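Local coordinates for protein Rik1-associated factor 1 (Schizosaccharomyces pombe, PDB 4O9D) that forms the WD-repeat propeller part of a subunit of the Clr4 methyltransferase complex, which contributes to establishing heterochromatin by methylating histone H3, at residues T276-K279 with D280-H283. Sequence-based numbering, arbitrary orientation.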
loop_
_atom_site.group_PDB
_atom_site.type_symbol
_atom_site.label_atom_id
_atom_site.label_comp_id
_atom_site.label_asym_id
_atom_site.label_seq_id
_atom_site.Cartn_x
_atom_site.Cartn_y
_atom_site.Cartn_z
ATOM N N THR A 276 5.397 -15.634 14.406
ATOM C CA THR A 276 6.490 -15.892 13.482
ATOM C C THR A 276 7.757 -15.429 14.129
ATOM O O THR A 276 7.737 -14.485 14.939
ATOM C CB THR A 276 6.345 -15.052 12.202
ATOM O OG1 THR A 276 7.491 -15.248 11.364
ATOM C CG2 THR A 276 6.268 -13.597 12.548
ATOM N N THR A 277 8.869 -16.028 13.722
ATOM C CA THR A 277 10.180 -15.601 14.194
ATOM C C THR A 277 10.703 -14.332 13.504
ATOM O O THR A 277 11.690 -13.740 13.952
ATOM C CB THR A 277 11.209 -16.719 13.985
ATOM O OG1 THR A 277 11.100 -17.203 12.648
ATOM C CG2 THR A 277 10.950 -17.848 14.944
ATOM N N GLN A 278 10.050 -13.908 12.424
ATOM C CA GLN A 278 10.440 -12.671 11.744
ATOM C C GLN A 278 10.390 -11.477 12.683
ATOM O O GLN A 278 9.384 -11.240 13.344
ATOM C CB GLN A 278 9.510 -12.406 10.559
ATOM C CG GLN A 278 9.598 -13.484 9.515
ATOM C CD GLN A 278 8.471 -13.432 8.534
ATOM O OE1 GLN A 278 7.312 -13.619 8.902
ATOM N NE2 GLN A 278 8.796 -13.177 7.271
ATOM N N LYS A 279 11.469 -10.711 12.730
ATOM C CA LYS A 279 11.535 -9.590 13.636
ATOM C C LYS A 279 10.928 -8.321 13.033
ATOM O O LYS A 279 10.654 -7.369 13.761
ATOM C CB LYS A 279 12.986 -9.347 14.047
ATOM C CG LYS A 279 13.835 -8.754 12.954
ATOM C CD LYS A 279 15.285 -9.199 13.089
ATOM C CE LYS A 279 16.224 -8.234 12.385
ATOM N NZ LYS A 279 17.500 -8.090 13.151
ATOM N N ASP A 280 10.702 -8.307 11.716
ATOM C CA ASP A 280 10.109 -7.138 11.073
ATOM C C ASP A 280 9.195 -7.578 9.939
ATOM O O ASP A 280 9.672 -7.962 8.864
ATOM C CB ASP A 280 11.211 -6.219 10.521
ATOM C CG ASP A 280 10.703 -4.810 10.201
ATOM O OD1 ASP A 280 9.471 -4.610 10.035
ATOM O OD2 ASP A 280 11.550 -3.898 10.114
ATOM N N ILE A 281 7.884 -7.522 10.158
ATOM C CA ILE A 281 6.950 -7.937 9.113
ATOM C C ILE A 281 6.580 -6.729 8.237
ATOM O O ILE A 281 6.080 -5.689 8.738
ATOM C CB ILE A 281 5.648 -8.556 9.700
ATOM C CG1 ILE A 281 5.940 -9.760 10.599
ATOM C CG2 ILE A 281 4.694 -8.957 8.577
ATOM C CD1 ILE A 281 4.636 -10.403 11.146
ATOM N N ASN A 282 6.819 -6.858 6.932
ATOM C CA ASN A 282 6.464 -5.808 5.971
ATOM C C ASN A 282 5.021 -5.953 5.467
ATOM O O ASN A 282 4.327 -4.946 5.297
ATOM C CB ASN A 282 7.381 -5.832 4.739
ATOM C CG ASN A 282 8.807 -5.365 5.032
ATOM O OD1 ASN A 282 9.079 -4.699 6.020
ATOM N ND2 ASN A 282 9.721 -5.722 4.149
ATOM N N HIS A 283 4.577 -7.188 5.198
ATOM C CA HIS A 283 3.270 -7.401 4.563
ATOM C C HIS A 283 2.636 -8.707 5.024
ATOM O O HIS A 283 3.290 -9.762 4.998
ATOM C CB HIS A 283 3.397 -7.461 3.020
ATOM C CG HIS A 283 3.949 -6.216 2.404
ATOM N ND1 HIS A 283 3.216 -5.056 2.299
ATOM C CD2 HIS A 283 5.171 -5.942 1.875
ATOM C CE1 HIS A 283 3.963 -4.111 1.746
ATOM N NE2 HIS A 283 5.146 -4.626 1.465
#
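Thr276 and Ile281 meet tip to tip across the bend of a short connection, the methyl CG2 of Thr276 lying 3.9 Å from CD1 of Ile281. The isoleucine reaches back because CG1 stands anti to its carbonyl carbon (chi1 -58°) and CD1 continues in an extended chain. A looser approach, 4.4 Å from Gln278 OE1 to Ile281 CG1, brings the amide to the flank of the same side chain.

The polar contacts centre on the threonine hydroxyl. With chi1 at 175°, its OG1 is turned to accept from Gln278 N at 3.1 Å, nearly straight at 170°, which defines an ST turn. The same hydroxyl donates to Gln278 OE1 at 3.0 Å, tilted from the carbonyl plane. Two bonds thus hold OG1, while Ser295 and Asp299 engage OE1 and NE2 of the glutamine, fixing the buried amide.

Asp280 directs OD1 to Asn253 ND2, and the OD1 of that asparagine receives Ile281 N, so one side chain of the preceding blade grips the start of strand 281-286. A classic bulge then kinks this strand, where consecutive Asn282 and His283 share backbone bonding with Ser296 on the neighbouring strand. The whole is an outer-to-inner strand connection between consecutive blades of a WD40-type beta-propeller.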